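Bifunctional enzyme IspD/IspF (PDB 1W55) catalyses two steps of isoprenoid precursor synthesis, transferring the cytidylyl group of CTP to methylerythritol phosphate and later cyclising the phosphorylated product with release of CMP. Local coordinates at residues K48-T53 with A83-S89; T75-K81 with L160-F166; S89-S95 with T147-T153. All coordinates share one frame; numbering follows the deposited sequence.

Interaction 1. Residues K48-T53 with A83-S89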
loop_
_atom_site.group_PDB
_atom_site.type_symbol
_atom_site.label_atom_id
_atom_site.label_comp_id
_atom_site.label_asym_id
_atom_site.label_seq_id
_atom_site.Cartn_x
_atom_site.Cartn_y
_atom_site.Cartn_z
ATOM N N LYS A 48 17.457 -9.105 -34.389
ATOM C CA LYS A 48 18.599 -9.718 -35.062
ATOM C C LYS A 48 19.920 -9.185 -34.530
ATOM O O LYS A 48 20.916 -9.913 -34.420
ATOM C CB LYS A 48 18.516 -9.458 -36.569
ATOM C CG LYS A 48 19.247 -10.488 -37.405
ATOM C CD LYS A 48 19.746 -9.887 -38.702
ATOM C CE LYS A 48 20.468 -10.919 -39.558
ATOM N NZ LYS A 48 20.271 -10.603 -41.002
ATOM N N LYS A 49 19.916 -7.900 -34.207
ATOM C CA LYS A 49 21.083 -7.212 -33.698
ATOM C C LYS A 49 20.576 -6.074 -32.819
ATOM O O LYS A 49 19.498 -5.518 -33.070
ATOM C CB LYS A 49 21.905 -6.668 -34.867
ATOM C CG LYS A 49 23.346 -6.341 -34.527
ATOM C CD LYS A 49 24.053 -5.673 -35.691
ATOM C CE LYS A 49 24.776 -6.697 -36.560
ATOM N NZ LYS A 49 26.190 -6.310 -36.826
ATOM N N ILE A 50 21.334 -5.757 -31.773
ATOM C CA ILE A 50 21.054 -4.595 -30.937
ATOM C C ILE A 50 22.276 -3.678 -30.895
ATOM O O ILE A 50 23.363 -4.080 -30.474
ATOM C CB ILE A 50 20.585 -5.012 -29.516
ATOM C CG1 ILE A 50 19.336 -5.889 -29.619
ATOM C CG2 ILE A 50 20.273 -3.782 -28.677
ATOM C CD1 ILE A 50 19.062 -6.761 -28.405
ATOM N N VAL A 51 22.087 -2.449 -31.360
ATOM C CA VAL A 51 23.160 -1.462 -31.390
ATOM C C VAL A 51 22.865 -0.325 -30.418
ATOM O O VAL A 51 21.732 0.138 -30.312
ATOM C CB VAL A 51 23.400 -0.925 -32.832
ATOM C CG1 VAL A 51 24.560 0.086 -32.869
ATOM C CG2 VAL A 51 23.676 -2.086 -33.797
ATOM N N VAL A 52 23.884 0.096 -29.686
ATOM C CA VAL A 52 23.777 1.254 -28.803
ATOM C C VAL A 52 24.835 2.281 -29.200
ATOM O O VAL A 52 26.023 1.975 -29.221
ATOM C CB VAL A 52 23.982 0.874 -27.313
ATOM C CG1 VAL A 52 23.813 2.100 -26.406
ATOM C CG2 VAL A 52 23.036 -0.247 -26.887
ATOM N N THR A 53 24.403 3.498 -29.514
ATOM C CA THR A 53 25.363 4.564 -29.771
ATOM C C THR A 53 25.778 5.163 -28.439
ATOM O O THR A 53 24.955 5.305 -27.535
ATOM C CB THR A 53 24.786 5.651 -30.696
ATOM O OG1 THR A 53 23.751 6.359 -30.006
ATOM C CG2 THR A 53 24.094 5.041 -31.909
ATOM N N ALA A 83 25.348 4.013 -36.842
ATOM C CA ALA A 83 24.842 2.739 -36.318
ATOM C C ALA A 83 24.131 1.913 -37.388
ATOM O O ALA A 83 24.168 0.681 -37.347
ATOM C CB ALA A 83 23.926 2.975 -35.124
ATOM N N LEU A 84 23.476 2.587 -38.333
ATOM C CA LEU A 84 22.797 1.891 -39.437
ATOM C C LEU A 84 23.730 1.051 -40.320
ATOM O O LEU A 84 23.305 0.035 -40.866
ATOM C CB LEU A 84 21.987 2.864 -40.301
ATOM C CG LEU A 84 20.661 3.367 -39.724
ATOM C CD1 LEU A 84 20.213 4.626 -40.440
ATOM C CD2 LEU A 84 19.578 2.295 -39.793
ATOM N N GLU A 85 24.994 1.455 -40.442
ATOM C CA GLU A 85 25.967 0.693 -41.228
ATOM C C GLU A 85 26.218 -0.696 -40.631
ATOM O O GLU A 85 26.820 -1.560 -41.276
ATOM C CB GLU A 85 27.278 1.475 -41.406
ATOM C CG GLU A 85 27.162 2.660 -42.359
ATOM C CD GLU A 85 26.646 2.270 -43.748
ATOM O OE1 GLU A 85 27.435 1.721 -44.554
ATOM O OE2 GLU A 85 25.450 2.509 -44.039
ATOM N N LEU A 86 25.727 -0.906 -39.411
ATOM C CA LEU A 86 25.819 -2.197 -38.739
ATOM C C LEU A 86 24.589 -3.088 -39.018
ATOM O O LEU A 86 24.592 -4.282 -38.704
ATOM C CB LEU A 86 26.012 -1.981 -37.228
ATOM C CG LEU A 86 27.390 -2.161 -36.556
ATOM C CD1 LEU A 86 28.592 -1.859 -37.466
ATOM C CD2 LEU A 86 27.496 -1.366 -35.240
ATOM N N ILE A 87 23.553 -2.509 -39.619
ATOM C CA ILE A 87 22.276 -3.198 -39.798
ATOM C C ILE A 87 22.107 -3.716 -41.220
ATOM O O ILE A 87 22.327 -2.978 -42.181
ATOM C CB ILE A 87 21.090 -2.253 -39.440
ATOM C CG1 ILE A 87 21.308 -1.583 -38.072
ATOM C CG2 ILE A 87 19.739 -2.994 -39.528
ATOM C CD1 ILE A 87 21.457 -2.544 -36.901
ATOM N N ASP A 88 21.708 -4.982 -41.348
ATOM C CA ASP A 88 21.405 -5.550 -42.664
ATOM C C ASP A 88 20.029 -6.222 -42.748
ATOM O O ASP A 88 19.704 -6.841 -43.758
ATOM C CB ASP A 88 22.535 -6.477 -43.161
ATOM C CG ASP A 88 22.782 -7.672 -42.243
ATOM O OD1 ASP A 88 21.821 -8.199 -41.639
ATOM O OD2 ASP A 88 23.920 -8.163 -42.079
ATOM N N SER A 89 19.232 -6.095 -41.689
ATOM C CA SER A 89 17.856 -6.585 -41.696
ATOM C C SER A 89 16.957 -5.583 -42.418
ATOM O O SER A 89 17.283 -4.394 -42.481
ATOM C CB SER A 89 17.354 -6.849 -40.263
ATOM O OG SER A 89 17.214 -5.648 -39.505
#
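With CG1 of V51 turned away from the backbone N (chi1 -178°), its two methyls spread over A83, L86 and I87. CG1 lies 3.7 Å from A83 CB and also meets a methyl of L86, while V51 CG2 reaches I87 CD1 at 3.8 Å. Two residues on, T53 joins the apolar patch, its CG2 3.8 Å from A83 CB.

Two lysines frame the outer end. D88 CG stands between its own backbone N and carbonyl carbon (chi1 61°), which lifts the carboxylate toward K48. The two side chains meet at about a right angle in a salt bridge, K48 NZ to D88 OD1 at 2.9 Å, entering on the syn side and 24° out of the carboxylate plane. K49 bends near its end, so that its methylene chain passes the carbonyl of L86; the bond from K49 NZ to L86 O, 3.2 Å, is weak, and the ammonium has its stronger partner in E68, on the neighbouring strand 68-71. That carbonyl is presented by a type I turn from L84 to I87, held by I87 N to L84 O at 2.8 Å.

T53 divides its labour: its methyl faces A83, while OG1 is bonded to A10 N and to O2 of the bound cytidine nucleotide. The contact thus illustrates helix-on-sheet packing in an alpha/beta nucleotidyltransferase domain of the GT-A type, with the nucleotide pocket at the end of the strand.

Interaction 2. Residues T75-K81 with L160-F166. With C (cytidine-5'-monophosphate), chain D.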
loop_
_atom_site.group_PDB
_atom_site.type_symbol
_atom_site.label_atom_id
_atom_site.label_comp_id
_atom_site.label_asym_id
_atom_site.label_seq_id
_atom_site.Cartn_x
_atom_site.Cartn_y
_atom_site.Cartn_z
ATOM N N THR A 75 25.388 14.733 -33.996
ATOM C CA THR A 75 23.947 14.868 -33.838
ATOM C C THR A 75 23.311 13.491 -33.719
ATOM O O THR A 75 23.925 12.476 -34.065
ATOM C CB THR A 75 23.332 15.611 -35.046
ATOM O OG1 THR A 75 23.622 14.881 -36.245
ATOM C CG2 THR A 75 23.998 16.972 -35.277
ATOM N N ARG A 76 22.070 13.474 -33.241
ATOM C CA ARG A 76 21.233 12.282 -33.267
ATOM C C ARG A 76 21.318 11.563 -34.617
ATOM O O ARG A 76 21.612 10.357 -34.675
ATOM C CB ARG A 76 19.785 12.674 -32.951
ATOM C CG ARG A 76 18.847 11.501 -32.673
ATOM C CD ARG A 76 17.395 11.931 -32.469
ATOM N NE ARG A 76 16.503 10.822 -32.132
ATOM C CZ ARG A 76 16.004 9.939 -33.005
ATOM N NH1 ARG A 76 16.313 9.997 -34.302
ATOM N NH2 ARG A 76 15.190 8.981 -32.571
ATOM N N ALA A 77 21.081 12.305 -35.700
ATOM C CA ALA A 77 21.051 11.723 -37.047
ATOM C C ALA A 77 22.401 11.152 -37.469
ATOM O O ALA A 77 22.452 10.115 -38.147
ATOM C CB ALA A 77 20.541 12.735 -38.076
ATOM N N GLU A 78 23.495 11.804 -37.065
ATOM C CA GLU A 78 24.817 11.233 -37.320
ATOM C C GLU A 78 25.104 9.964 -36.523
ATOM O O GLU A 78 25.634 9.002 -37.080
ATOM C CB GLU A 78 25.961 12.232 -37.148
ATOM C CG GLU A 78 27.189 11.762 -37.925
ATOM C CD GLU A 78 28.440 12.598 -37.728
ATOM O OE1 GLU A 78 28.475 13.489 -36.854
ATOM O OE2 GLU A 78 29.410 12.348 -38.474
ATOM N N SER A 79 24.768 9.947 -35.235
ATOM C CA SER A 79 24.901 8.707 -34.463
ATOM C C SER A 79 24.098 7.593 -35.115
ATOM O O SER A 79 24.586 6.475 -35.276
ATOM C CB SER A 79 24.453 8.902 -33.014
ATOM O OG SER A 79 25.195 9.940 -32.395
ATOM N N LEU A 80 22.873 7.922 -35.515
ATOM C CA LEU A 80 21.972 6.981 -36.172
ATOM C C LEU A 80 22.560 6.441 -37.481
ATOM O O LEU A 80 22.566 5.230 -37.719
ATOM C CB LEU A 80 20.601 7.641 -36.427
ATOM C CG LEU A 80 19.532 6.740 -37.071
ATOM C CD1 LEU A 80 19.430 5.356 -36.386
ATOM C CD2 LEU A 80 18.177 7.436 -37.075
ATOM N N LYS A 81 23.053 7.352 -38.319
ATOM C CA LYS A 81 23.632 6.994 -39.611
ATOM C C LYS A 81 24.798 6.025 -39.447
ATOM O O LYS A 81 24.907 5.037 -40.187
ATOM C CB LYS A 81 24.065 8.259 -40.371
ATOM C CG LYS A 81 24.931 8.008 -41.605
ATOM C CD LYS A 81 25.264 9.312 -42.328
ATOM C CE LYS A 81 25.686 9.048 -43.774
ATOM N NZ LYS A 81 25.603 10.298 -44.584
ATOM N N LEU A 160 19.364 9.600 -44.806
ATOM C CA LEU A 160 20.413 10.285 -44.031
ATOM C C LEU A 160 21.694 10.474 -44.826
ATOM O O LEU A 160 22.743 10.785 -44.261
ATOM C CB LEU A 160 20.717 9.548 -42.712
ATOM C CG LEU A 160 19.549 9.355 -41.739
ATOM C CD1 LEU A 160 19.946 8.452 -40.566
ATOM C CD2 LEU A 160 19.041 10.701 -41.251
ATOM N N ASP A 161 21.590 10.301 -46.140
ATOM C CA ASP A 161 22.723 10.450 -47.048
ATOM C C ASP A 161 23.456 11.794 -46.917
ATOM O O ASP A 161 24.677 11.818 -46.882
ATOM C CB ASP A 161 22.285 10.216 -48.497
ATOM C CG ASP A 161 23.439 10.347 -49.482
ATOM O OD1 ASP A 161 24.550 9.838 -49.186
ATOM O OD2 ASP A 161 23.321 10.945 -50.573
ATOM N N GLN A 162 22.712 12.893 -46.808
ATOM C CA GLN A 162 23.313 14.227 -46.764
ATOM C C GLN A 162 22.892 15.086 -45.580
ATOM O O GLN A 162 23.716 15.810 -45.013
ATOM C CB GLN A 162 23.006 14.990 -48.055
ATOM C CG GLN A 162 23.782 14.487 -49.259
ATOM C CD GLN A 162 23.428 15.225 -50.525
ATOM O OE1 GLN A 162 22.955 16.367 -50.472
ATOM N NE2 GLN A 162 23.663 14.587 -51.668
ATOM N N ASN A 163 21.607 15.038 -45.234
ATOM C CA ASN A 163 21.066 15.884 -44.180
ATOM C C ASN A 163 21.090 15.190 -42.815
ATOM O O ASN A 163 20.389 14.207 -42.588
ATOM C CB ASN A 163 19.653 16.336 -44.546
ATOM C CG ASN A 163 19.078 17.355 -43.571
ATOM O OD1 ASN A 163 19.640 17.621 -42.497
ATOM N ND2 ASN A 163 17.942 17.930 -43.941
ATOM N N LEU A 164 21.899 15.720 -41.906
ATOM C CA LEU A 164 22.046 15.139 -40.578
ATOM C C LEU A 164 21.390 15.982 -39.477
ATOM O O LEU A 164 21.773 15.888 -38.302
ATOM C CB LEU A 164 23.527 14.870 -40.276
ATOM C CG LEU A 164 24.230 13.932 -41.267
ATOM C CD1 LEU A 164 25.725 13.848 -40.994
ATOM C CD2 LEU A 164 23.596 12.535 -41.258
ATOM N N GLU A 165 20.388 16.778 -39.861
ATOM C CA GLU A 165 19.713 17.705 -38.936
ATOM C C GLU A 165 18.382 17.182 -38.382
ATOM O O GLU A 165 17.844 17.748 -37.417
ATOM C CB GLU A 165 19.452 19.066 -39.608
ATOM C CG GLU A 165 20.700 19.860 -39.963
ATOM C CD GLU A 165 21.283 20.587 -38.765
ATOM O OE1 GLU A 165 20.897 21.760 -38.537
ATOM O OE2 GLU A 165 22.123 19.985 -38.051
ATOM N N PHE A 166 17.847 16.132 -39.013
ATOM C CA PHE A 166 16.562 15.543 -38.628
ATOM C C PHE A 166 16.565 15.137 -37.150
ATOM O O PHE A 166 17.525 14.520 -36.674
ATOM C CB PHE A 166 16.268 14.313 -39.492
ATOM C CG PHE A 166 16.139 14.606 -40.961
ATOM C CD1 PHE A 166 17.013 14.012 -41.880
ATOM C CD2 PHE A 166 15.143 15.458 -41.435
ATOM C CE1 PHE A 166 16.893 14.255 -43.246
ATOM C CE2 PHE A 166 15.016 15.716 -42.811
ATOM C CZ PHE A 166 15.896 15.110 -43.712
HETATM O OP3 C D . 16.374 14.768 -27.679
HETATM P P C D . 17.680 14.746 -28.436
HETATM O OP1 C D . 18.762 15.543 -27.753
HETATM O OP2 C D . 17.550 14.958 -29.927
HETATM O "O5'" C D . 18.228 13.242 -28.246
HETATM C "C5'" C D . 17.497 12.111 -28.694
HETATM C "C4'" C D . 18.321 10.840 -28.488
HETATM O "O4'" C D . 19.432 10.783 -29.391
HETATM C "C3'" C D . 18.893 10.733 -27.087
HETATM O "O3'" C D . 18.636 9.417 -26.635
HETATM C "C2'" C D . 20.382 10.955 -27.246
HETATM O "O2'" C D . 21.157 10.221 -26.305
HETATM C "C1'" C D . 20.631 10.492 -28.672
HETATM N N1 C D . 21.752 11.218 -29.266
HETATM C C2 C D . 22.792 10.478 -29.853
HETATM O O2 C D . 22.748 9.218 -29.866
HETATM N N3 C D . 23.829 11.145 -30.399
HETATM C C4 C D . 23.888 12.505 -30.374
HETATM N N4 C D . 24.950 13.150 -30.924
HETATM C C5 C D . 22.866 13.248 -29.794
HETATM C C6 C D . 21.790 12.568 -29.237
HETATM O O HOH W 1 17.730 11.845 -36.112
HETATM O O HOH W 2 20.140 15.038 -35.833
HETATM O O HOH W 3 26.223 9.065 -47.346
#
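L160 packs on A77 and L80, and L164 on A77, E78 and K81, along one flank of helix 76-84. L160 CD1 lies 3.9 Å from L80 CG, the side chains crossing at about a right angle, and its CD2 turns toward the methyl of A77. L164 straddles the next part of the helix: CD1 rests on the E78 methylenes, whereas CD2 is 3.8 Å from K81 CD. The small A77 lets the loop come close, its CB only 3.4 Å from L164 O.

Outside this apolar centre, loop carbonyls are gripped by the helix. K81 runs out extended, with CG anti to the backbone N (chi1 168°), which carries NZ past L164 to L160 O at 2.9 Å; a water links the same ammonium to D161 OD1. At the helix start, T75 OG1 donates to L164 O, 2.9 Å away and in the carbonyl plane, and as N-cap accepts from E78 N at 3.2 Å. A second water accepts a hydrogen bond from A77 N and donates to both L164 O and F166 O, so it ties the first-turn amide of A77 to the loop.

The opposite edge belongs to the ligand. S79 OG donates to N3 of cytidine monophosphate at 2.7 Å, and R76, salt-bridged to D96 and D169, lays its aliphatic chain along the ribose. A water joins R76 NH1 to F166 O. A capped helix whose first turns contact the nucleotide, while its other flank packs on the loop 160-166, forms one wall of the cytidine-nucleotide pocket of the IspD cytidylyltransferase domain.

Interaction 3. Residues S89-S95 with T147-T153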
loop_
_atom_site.group_PDB
_atom_site.type_symbol
_atom_site.label_atom_id
_atom_site.label_comp_id
_atom_site.label_asym_id
_atom_site.label_seq_id
_atom_site.Cartn_x
_atom_site.Cartn_y
_atom_site.Cartn_z
ATOM N N SER A 89 19.232 -6.095 -41.689
ATOM C CA SER A 89 17.856 -6.585 -41.696
ATOM C C SER A 89 16.957 -5.583 -42.418
ATOM O O SER A 89 17.283 -4.394 -42.481
ATOM C CB SER A 89 17.354 -6.849 -40.263
ATOM O OG SER A 89 17.214 -5.648 -39.505
ATOM N N GLU A 90 15.836 -6.067 -42.960
ATOM C CA GLU A 90 14.886 -5.227 -43.688
ATOM C C GLU A 90 14.351 -4.055 -42.852
ATOM O O GLU A 90 14.161 -2.946 -43.365
ATOM C CB GLU A 90 13.701 -6.060 -44.206
ATOM C CG GLU A 90 12.903 -5.363 -45.310
ATOM C CD GLU A 90 11.635 -6.101 -45.732
ATOM O OE1 GLU A 90 11.463 -7.287 -45.375
ATOM O OE2 GLU A 90 10.800 -5.488 -46.438
ATOM N N PHE A 91 14.077 -4.324 -41.579
ATOM C CA PHE A 91 13.511 -3.314 -40.694
ATOM C C PHE A 91 14.456 -2.974 -39.559
ATOM O O PHE A 91 15.288 -3.796 -39.147
ATOM C CB PHE A 91 12.167 -3.774 -40.143
ATOM C CG PHE A 91 11.138 -4.009 -41.204
ATOM C CD1 PHE A 91 10.910 -5.298 -41.697
ATOM C CD2 PHE A 91 10.404 -2.945 -41.727
ATOM C CE1 PHE A 91 9.961 -5.524 -42.696
ATOM C CE2 PHE A 91 9.453 -3.156 -42.725
ATOM C CZ PHE A 91 9.230 -4.450 -43.212
ATOM N N VAL A 92 14.325 -1.748 -39.072
ATOM C CA VAL A 92 15.064 -1.310 -37.899
ATOM C C VAL A 92 14.163 -0.505 -36.971
ATOM O O VAL A 92 13.482 0.436 -37.394
ATOM C CB VAL A 92 16.363 -0.532 -38.273
ATOM C CG1 VAL A 92 16.049 0.755 -39.027
ATOM C CG2 VAL A 92 17.213 -0.253 -37.027
ATOM N N MET A 93 14.142 -0.907 -35.705
ATOM C CA MET A 93 13.532 -0.087 -34.665
ATOM C C MET A 93 14.592 0.844 -34.078
ATOM O O MET A 93 15.707 0.419 -33.751
ATOM C CB MET A 93 12.917 -0.959 -33.570
ATOM C CG MET A 93 12.215 -0.160 -32.487
ATOM S SD MET A 93 11.210 -1.198 -31.429
ATOM C CE MET A 93 9.690 -1.139 -32.354
ATOM N N VAL A 94 14.232 2.115 -33.952
ATOM C CA VAL A 94 15.131 3.124 -33.417
ATOM C C VAL A 94 14.455 3.814 -32.243
ATOM O O VAL A 94 13.277 4.142 -32.312
ATOM C CB VAL A 94 15.511 4.174 -34.482
ATOM C CG1 VAL A 94 16.510 5.190 -33.908
ATOM C CG2 VAL A 94 16.092 3.506 -35.730
ATOM N N SER A 95 15.201 4.035 -31.167
ATOM C CA SER A 95 14.631 4.634 -29.967
ATOM C C SER A 95 15.630 5.463 -29.168
ATOM O O SER A 95 16.802 5.102 -29.059
ATOM C CB SER A 95 14.015 3.546 -29.076
ATOM O OG SER A 95 13.027 4.076 -28.209
ATOM N N THR A 147 9.013 7.967 -29.912
ATOM C CA THR A 147 9.897 6.889 -30.326
ATOM C C THR A 147 9.401 5.726 -29.410
ATOM O O THR A 147 8.784 6.034 -28.380
ATOM C CB THR A 147 11.328 7.425 -30.004
ATOM O OG1 THR A 147 12.044 7.765 -31.204
ATOM C CG2 THR A 147 12.176 6.482 -29.284
ATOM N N PRO A 148 9.589 4.430 -29.722
ATOM C CA PRO A 148 10.320 3.892 -30.881
ATOM C C PRO A 148 9.680 4.148 -32.243
ATOM O O PRO A 148 8.472 4.370 -32.348
ATOM C CB PRO A 148 10.336 2.371 -30.631
ATOM C CG PRO A 148 9.865 2.162 -29.209
ATOM C CD PRO A 148 9.036 3.359 -28.873
ATOM N N GLN A 149 10.512 4.132 -33.280
ATOM C CA GLN A 149 10.048 4.327 -34.644
ATOM C C GLN A 149 10.612 3.169 -35.459
ATOM O O GLN A 149 11.772 2.801 -35.290
ATOM C CB GLN A 149 10.532 5.675 -35.190
ATOM C CG GLN A 149 10.016 6.900 -34.424
ATOM C CD GLN A 149 10.459 8.242 -35.012
ATOM O OE1 GLN A 149 11.646 8.462 -35.262
ATOM N NE2 GLN A 149 9.505 9.153 -35.199
ATOM N N ILE A 150 9.787 2.568 -36.310
ATOM C CA ILE A 150 10.252 1.486 -37.172
ATOM C C ILE A 150 10.317 1.979 -38.610
ATOM O O ILE A 150 9.358 2.580 -39.117
ATOM C CB ILE A 150 9.325 0.243 -37.089
ATOM C CG1 ILE A 150 9.148 -0.224 -35.654
ATOM C CG2 ILE A 150 9.892 -0.905 -37.916
ATOM C CD1 ILE A 150 7.977 -1.194 -35.480
ATOM N N SER A 151 11.437 1.696 -39.267
ATOM C CA SER A 151 11.648 2.126 -40.638
ATOM C C SER A 151 12.205 0.976 -41.450
ATOM O O SER A 151 12.811 0.046 -40.900
ATOM C CB SER A 151 12.634 3.300 -40.692
ATOM O OG SER A 151 12.155 4.405 -39.960
ATOM N N LYS A 152 12.000 1.047 -42.761
ATOM C CA LYS A 152 12.722 0.179 -43.682
ATOM C C LYS A 152 14.151 0.689 -43.674
ATOM O O LYS A 152 14.409 1.880 -43.910
ATOM C CB LYS A 152 12.132 0.228 -45.098
ATOM C CG LYS A 152 10.653 -0.178 -45.186
ATOM C CD LYS A 152 10.441 -1.359 -46.141
ATOM C CE LYS A 152 8.954 -1.578 -46.476
ATOM N NZ LYS A 152 8.243 -0.298 -46.838
ATOM N N THR A 153 15.064 -0.223 -43.368
ATOM C CA THR A 153 16.475 0.083 -43.194
ATOM C C THR A 153 17.085 0.811 -44.389
ATOM O O THR A 153 17.751 1.842 -44.225
ATOM C CB THR A 153 17.225 -1.217 -42.915
ATOM O OG1 THR A 153 16.620 -1.857 -41.785
ATOM C CG2 THR A 153 18.651 -0.941 -42.463
#
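Strands 91-95 and 149-152 run antiparallel, their axes 4.8 Å apart at closest approach and inclined at 148°, with V92-S151 and V94-Q149 as hydrogen-bonded pairs and F91-K152 and M93-I150 as non-hydrogen-bonded ones. V92 N reaches S151 O at 3.0 Å. In the gaps between the bonded pairs, CA-H groups point at carbonyls of the partner strand, as I150 CA does at V92 O.

On the face that carries M93 and I150, the methionine lies alongside P148, M93 CG being 3.7 Å from P148 CB. Its chain bends at the sulfur (chi3 -89°), bringing CE against the isoleucine; M93 CE to I150 CG1, at 3.5 Å, is a tight fit. P148 follows a cis peptide bond. Farther along, F91 and K152 run side by side in the same direction, with F91 CE2 4.0 Å from K152 CD.

Just past the strand, T153 opens helix 153-159, with K152 at the N-cap. The T153 amide donates to E90 O at 2.9 Å with a nearly straight N-H...O angle of 170°, and T153 OG1 donates to S89 O at 2.7 Å, so two successive carbonyls anchor one residue. S89 OG donates to F91 O, 2.7 Å away, and is also hydrogen-bonded to S5 OG of strand 4-9.

Strand 4-9 flanks strand 91-96 on its other side, and strand 119-124 continues the sheet beyond 149-152. The V92 and V94 face is covered by L84 and L80 of helix 76-84 and by D169 of helix 169-174. Q149 NE2 bonds the D168 carboxylate and T121 OG1 of strand 119-124, and Q149 OE1 the D169 amide.

How the interactions relate
Following the chain, strand 50-54 comes first, and interaction 1 closes a short loop of 29 residues when the end of helix 76-84 packs back on it. Interaction 2 opens at 75-81, before that loop is closed, so the two cross. Interaction 3 opens at S89, where interaction 1 finishes, and joins strand 91-96 to strand 149-152 across 51 residues. Interaction 2 closes last, on the loop after helix 153-159, and so encloses interaction 3. Helix 76-84 is shared by interactions 1 and 2 and lies against the sheet of interaction 3; L84 packs on L160, and I87 on T153. Together they bind sheet, helix and loop around the cytidine pocket.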